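Local coordinates for protein copper-containing nitrite reductase (Thermus scotoductus, PDB 6HBE) that probably reduces nitrite to nitric oxide in denitrification, working as a copper-containing homotrimer with cytochrome c as the likely electron donor, at residues 141-144 / 145-149; 148-151 / 152-155. All coordinates share one frame; numbering follows the deposited sequence.

How the interactions relate
Interactions 1 and 2 follow one another along the chain, with centres about 8 Å apart, and share Leu148 and Gly149. Interaction 1 is the short helix 143-148 together with the residues leading into it; interaction 2 is the connection from that helix to strand 154-163. The two also pack directly, with CG of Glu145 3.4 Å from the backbone O of Arg150. Their centres lie about 36 and 33 Å from the centre of the chain, away from the metal sites. Helix 143-148 follows strand 131-137 of the first cupredoxin sandwich and leads to strand 154-163, the first in chain order of the six-strand sheet, so together they link the two.

Interaction 1. Residues 141-144 / 145-149; sequences KYRM and ERELG
Arg143 reaches Glu147 one helical turn on: NE donates to OE2 of Glu147 at 3.0 Å, with an N-H...O angle of 150°, in a salt bridge. The nitrogen comes from above the carboxylate plane, and the two flat groups are turned 72° apart. Only NE bonds to OE2 in this pair, NH2 of Arg143 being 3.8 Å from OE2 of Glu147; NH2 bonds weakly to the Tyr224 hydroxyl, which also bonds OE1 of Glu147. Glu147 swings its CG anti to its own carbonyl carbon (chi1 -70°), which brings the carboxylate back towards Arg143. A leucine at Arg143 would probably leave OE2 of Glu147 without this charged mate.

The backbone is satisfied in helical fashion. Arg146 N donates to the carbonyl O of Tyr142, the N-cap residue, at 3.1 Å, Glu147 N nearly straight to Arg143 O at 2.9 Å, and Leu148 N to Met144 O at 3.0 Å. At the entry, Arg143 N meets the Tyr226 hydroxyl and Met144 N meets Glu252 OE1. One water bridges Lys141 O to NH1 of Arg146, and another joins Tyr142 N to OE1 of Glu145. That carboxylate pairs mainly with Arg201, with a longer salt bridge of 3.6 Å from OE2 to Lys141 NZ. Met144 CG rests 3.7 Å from Leu148 CD1. Charge pairing thus secures the helix along its turns and against the neighbouring sheet, where Glu252 probably also steadies the positive end of the helix dipole.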
ATOM      1  N   LYS C 141      33.490  -0.461  16.502  1.00 33.22           N
ATOM      2  CA  LYS C 141      33.060   0.909  16.169  1.00 34.56           C
ATOM      3  C   LYS C 141      32.630   1.032  14.692  1.00 31.00           C
ATOM      4  O   LYS C 141      33.176   0.355  13.832  1.00 29.56           O
ATOM      5  CB  LYS C 141      34.162   1.913  16.520  1.00 37.77           C
ATOM      6  CG  LYS C 141      34.414   1.950  18.024  1.00 41.63           C
ATOM      7  CD  LYS C 141      35.452   2.985  18.423  1.00 47.79           C
ATOM      8  CE  LYS C 141      35.734   2.941  19.922  1.00 51.20           C
ATOM      9  NZ  LYS C 141      34.503   3.175  20.731  1.00 52.23           N
ATOM     10  N   TYR C 142      31.622   1.869  14.418  1.00 30.79           N
ATOM     11  CA  TYR C 142      31.163   2.131  13.041  1.00 29.14           C
ATOM     12  C   TYR C 142      32.289   2.828  12.256  1.00 31.18           C
ATOM     13  O   TYR C 142      33.196   3.442  12.846  1.00 29.29           O
ATOM     14  CB  TYR C 142      29.864   2.997  13.044  1.00 29.32           C
ATOM     15  CG  TYR C 142      28.637   2.298  13.649  1.00 26.41           C
ATOM     16  CD1 TYR C 142      27.938   1.306  12.941  1.00 27.36           C
ATOM     17  CD2 TYR C 142      28.171   2.644  14.910  1.00 25.84           C
ATOM     18  CE1 TYR C 142      26.822   0.673  13.501  1.00 25.92           C
ATOM     19  CE2 TYR C 142      27.063   2.023  15.478  1.00 25.99           C
ATOM     20  CZ  TYR C 142      26.384   1.043  14.779  1.00 25.61           C
ATOM     21  OH  TYR C 142      25.292   0.437  15.377  1.00 23.88           O
ATOM     22  N   ARG C 143      32.243   2.728  10.932  1.00 30.23           N
ATOM     23  CA  ARG C 143      33.360   3.138  10.087  1.00 30.60           C
ATOM     24  C   ARG C 143      33.779   4.618  10.198  1.00 31.95           C
ATOM     25  O   ARG C 143      34.994   4.903  10.274  1.00 31.47           O
ATOM     26  CB  ARG C 143      33.084   2.731   8.641  1.00 31.41           C
ATOM     27  CG  ARG C 143      34.133   3.161   7.639  1.00 32.16           C
ATOM     28  CD  ARG C 143      33.978   2.410   6.335  1.00 32.95           C
ATOM     29  NE  ARG C 143      34.524   3.175   5.232  1.00 35.32           N
ATOM     30  CZ  ARG C 143      34.447   2.820   3.960  1.00 36.44           C
ATOM     31  NH1 ARG C 143      33.878   1.672   3.610  1.00 37.51           N
ATOM     32  NH2 ARG C 143      34.949   3.625   3.032  1.00 36.95           N
ATOM     33  N   MET C 144      32.820   5.554  10.218  1.00 28.95           N
ATOM     34  CA  MET C 144      33.147   6.983  10.316  1.00 28.93           C
ATOM     35  C   MET C 144      33.739   7.351  11.691  1.00 29.90           C
ATOM     36  O   MET C 144      34.591   8.234  11.781  1.00 29.41           O
ATOM     37  CB  MET C 144      31.946   7.896   9.997  1.00 28.83           C
ATOM     38  CG  MET C 144      32.324   9.378   9.788  1.00 28.69           C
ATOM     39  SD  MET C 144      30.921  10.429   9.277  1.00 32.07           S
ATOM     40  CE  MET C 144      30.783   9.958   7.547  1.00 31.67           C
ATOM     41  N   GLU C 145      33.288   6.706  12.763  1.00 33.35           N
ATOM     42  CA  GLU C 145      33.930   6.894  14.080  1.00 32.46           C
ATOM     43  C   GLU C 145      35.382   6.404  14.047  1.00 31.83           C
ATOM     44  O   GLU C 145      36.283   7.109  14.492  1.00 33.50           O
ATOM     45  CB  GLU C 145      33.170   6.186  15.203  1.00 34.25           C
ATOM     46  CG  GLU C 145      33.892   6.233  16.563  1.00 34.17           C
ATOM     47  CD  GLU C 145      32.989   6.033  17.783  1.00 36.77           C
ATOM     48  OE1 GLU C 145      31.751   5.849  17.664  1.00 32.49           O
ATOM     49  OE2 GLU C 145      33.536   6.078  18.905  1.00 37.53           O
ATOM     50  N   ARG C 146      35.607   5.223  13.500  1.00 32.44           N
ATOM     51  CA  ARG C 146      36.967   4.676  13.393  1.00 35.33           C
ATOM     52  C   ARG C 146      37.851   5.640  12.601  1.00 36.44           C
ATOM     53  O   ARG C 146      38.892   6.074  13.109  1.00 34.41           O
ATOM     54  CB  ARG C 146      36.970   3.277  12.762  1.00 37.97           C
ATOM     55  CG  ARG C 146      38.369   2.676  12.623  1.00 42.59           C
ATOM     56  CD  ARG C 146      38.405   1.235  12.103  1.00 44.74           C
ATOM     57  NE  ARG C 146      37.927   1.101  10.717  1.00 48.10           N
ATOM     58  CZ  ARG C 146      36.756   0.591  10.311  1.00 47.80           C
ATOM     59  NH1 ARG C 146      35.841   0.127  11.162  1.00 45.53           N
ATOM     60  NH2 ARG C 146      36.492   0.553   9.007  1.00 51.89           N
ATOM     61  N   GLU C 147      37.412   5.992  11.388  1.00 33.44           N
ATOM     62  CA  GLU C 147      38.138   6.920  10.497  1.00 35.42           C
ATOM     63  C   GLU C 147      38.438   8.301  11.078  1.00 36.26           C
ATOM     64  O   GLU C 147      39.512   8.837  10.825  1.00 40.53           O
ATOM     65  CB  GLU C 147      37.413   7.085   9.140  1.00 34.70           C
ATOM     66  CG  GLU C 147      37.462   5.831   8.252  1.00 34.14           C
ATOM     67  CD  GLU C 147      36.582   5.922   7.008  1.00 33.33           C
ATOM     68  OE1 GLU C 147      35.745   6.838   6.891  1.00 31.98           O
ATOM     69  OE2 GLU C 147      36.723   5.088   6.116  1.00 33.65           O
ATOM     70  N   LEU C 148      37.513   8.893  11.830  1.00 34.58           N
ATOM     71  CA  LEU C 148      37.738  10.225  12.391  1.00 36.09           C
ATOM     72  C   LEU C 148      38.446  10.215  13.755  1.00 36.38           C
ATOM     73  O   LEU C 148      38.932  11.259  14.208  1.00 36.01           O
ATOM     74  CB  LEU C 148      36.412  10.998  12.488  1.00 37.70           C
ATOM     75  CG  LEU C 148      35.713  11.276  11.144  1.00 36.88           C
ATOM     76  CD1 LEU C 148      34.369  11.947  11.405  1.00 37.89           C
ATOM     77  CD2 LEU C 148      36.562  12.141  10.223  1.00 38.38           C
ATOM     78  N   GLY C 149      38.482   9.057  14.409  1.00 38.40           N
ATOM     79  CA  GLY C 149      39.076   8.910  15.734  1.00 39.18           C
ATOM     80  C   GLY C 149      38.285   9.585  16.838  1.00 42.21           C
ATOM     81  O   GLY C 149      38.864   9.961  17.847  1.00 41.39           O
TER
HETATM   82  O   HOH W   1      35.820  -0.089  13.590  1.00 39.50           O
HETATM   83  O   HOH W   2      33.122  -1.009  11.324  1.00 41.92           O
HETATM   84  O   HOH W   3      30.762   3.197  16.918  1.00 30.02           O

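Interaction 2. Residues 148-151 / 152-155; sequences LGRG and PDLK
Arg150 and Asp153 join across the connection between helix 143-148 and strand 154-163 by a salt bridge in which NH1 of Arg150 donates to OD2 of Asp153 at 3.0 Å, with an N-H...O angle of 152°. The carboxylate oxygen sits at the edge of the guanidinium, close to its plane, and is approached on its syn side but tilted out of the carboxylate plane; the two planes are 32° apart. OD1 of Asp153 is also close, 3.2 Å from the same NH1, with the hydrogen bond going to OD2. CD1 of Leu148 lies 4.0 Å above one face of the guanidinium, offset towards its rim. Arg150 gets there with CG between its backbone N and carbonyl carbon (chi1 64°), followed by an extended chain as far as NE.

Further out, OD2 has a second donor in the backbone N of Tyr199, which fixes the carboxylate to strand 199-208. Pro152 lies between the paired residues in sequence, and its ring packs on Arg201. Backbone hydrogen bonds of Asp153 with Tyr199 and of Leu154 with Arg201 then lay the chain alongside that strand. The arrangement is a surface helix-to-strand connection, with Gly149 leaving the helix at positive phi and strand 154-163 entering a cupredoxin-type beta sheet.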
ATOM      1  N   LEU C 148      37.513   8.893  11.830  1.00 34.58           N
ATOM      2  CA  LEU C 148      37.738  10.225  12.391  1.00 36.09           C
ATOM      3  C   LEU C 148      38.446  10.215  13.755  1.00 36.38           C
ATOM      4  O   LEU C 148      38.932  11.259  14.208  1.00 36.01           O
ATOM      5  CB  LEU C 148      36.412  10.998  12.488  1.00 37.70           C
ATOM      6  CG  LEU C 148      35.713  11.276  11.144  1.00 36.88           C
ATOM      7  CD1 LEU C 148      34.369  11.947  11.405  1.00 37.89           C
ATOM      8  CD2 LEU C 148      36.562  12.141  10.223  1.00 38.38           C
ATOM      9  N   GLY C 149      38.482   9.057  14.409  1.00 38.40           N
ATOM     10  CA  GLY C 149      39.076   8.910  15.734  1.00 39.18           C
ATOM     11  C   GLY C 149      38.285   9.585  16.838  1.00 42.21           C
ATOM     12  O   GLY C 149      38.864   9.961  17.847  1.00 41.39           O
ATOM     13  N   ARG C 150      36.973   9.766  16.644  1.00 38.25           N
ATOM     14  CA  ARG C 150      36.098  10.365  17.654  1.00 38.29           C
ATOM     15  C   ARG C 150      34.649  10.008  17.385  1.00 36.97           C
ATOM     16  O   ARG C 150      34.303   9.640  16.254  1.00 35.11           O
ATOM     17  CB  ARG C 150      36.215  11.885  17.673  1.00 40.12           C
ATOM     18  CG  ARG C 150      35.753  12.559  16.391  1.00 45.05           C
ATOM     19  CD  ARG C 150      36.215  13.998  16.315  1.00 47.12           C
ATOM     20  NE  ARG C 150      36.072  14.542  14.961  1.00 49.83           N
ATOM     21  CZ  ARG C 150      34.951  15.038  14.438  1.00 47.49           C
ATOM     22  NH1 ARG C 150      33.803  15.058  15.122  1.00 48.64           N
ATOM     23  NH2 ARG C 150      34.984  15.509  13.201  1.00 47.73           N
ATOM     24  N   GLY C 151      33.828  10.168  18.415  1.00 33.06           N
ATOM     25  CA  GLY C 151      32.411   9.865  18.336  1.00 34.90           C
ATOM     26  C   GLY C 151      31.615  10.988  17.712  1.00 34.02           C
ATOM     27  O   GLY C 151      32.164  12.050  17.400  1.00 35.01           O
ATOM     28  N   PRO C 152      30.310  10.758  17.499  1.00 32.12           N
ATOM     29  CA  PRO C 152      29.488  11.748  16.809  1.00 29.77           C
ATOM     30  C   PRO C 152      29.449  13.079  17.531  1.00 30.79           C
ATOM     31  O   PRO C 152      29.471  13.095  18.757  1.00 28.20           O
ATOM     32  CB  PRO C 152      28.083  11.128  16.831  1.00 29.83           C
ATOM     33  CG  PRO C 152      28.298   9.659  16.975  1.00 31.37           C
ATOM     34  CD  PRO C 152      29.591   9.492  17.745  1.00 32.04           C
ATOM     35  N   ASP C 153      29.359  14.169  16.782  1.00 28.57           N
ATOM     36  CA  ASP C 153      29.043  15.466  17.351  1.00 29.79           C
ATOM     37  C   ASP C 153      27.599  15.561  17.847  1.00 29.83           C
ATOM     38  O   ASP C 153      27.344  16.239  18.816  1.00 29.30           O
ATOM     39  CB  ASP C 153      29.351  16.579  16.338  1.00 31.39           C
ATOM     40  CG  ASP C 153      30.838  16.621  15.964  1.00 33.21           C
ATOM     41  OD1 ASP C 153      31.671  16.744  16.878  1.00 37.69           O
ATOM     42  OD2 ASP C 153      31.187  16.484  14.782  1.00 31.14           O
ATOM     43  N   LEU C 154      26.651  14.884  17.185  1.00 27.08           N
ATOM     44  CA  LEU C 154      25.280  14.759  17.693  1.00 26.76           C
ATOM     45  C   LEU C 154      24.670  13.410  17.230  1.00 26.87           C
ATOM     46  O   LEU C 154      24.825  13.021  16.066  1.00 24.45           O
ATOM     47  CB  LEU C 154      24.425  15.925  17.199  1.00 27.74           C
ATOM     48  CG  LEU C 154      22.991  16.083  17.702  1.00 30.74           C
ATOM     49  CD1 LEU C 154      22.852  16.266  19.220  1.00 31.74           C
ATOM     50  CD2 LEU C 154      22.364  17.256  16.986  1.00 29.14           C
ATOM     51  N   LYS C 155      24.011  12.718  18.165  1.00 26.37           N
ATOM     52  CA  LYS C 155      23.209  11.512  17.874  1.00 25.69           C
ATOM     53  C   LYS C 155      21.740  11.895  17.808  1.00 25.41           C
ATOM     54  O   LYS C 155      21.246  12.629  18.667  1.00 26.01           O
ATOM     55  CB  LYS C 155      23.428  10.459  18.951  1.00 25.37           C
ATOM     56  CG  LYS C 155      24.842   9.883  18.960  1.00 26.26           C
ATOM     57  CD  LYS C 155      24.999   8.902  20.118  1.00 28.43           C
ATOM     58  CE  LYS C 155      26.300   8.103  20.004  1.00 30.10           C
ATOM     59  NZ  LYS C 155      26.422   7.134  21.125  1.00 32.04           N
TER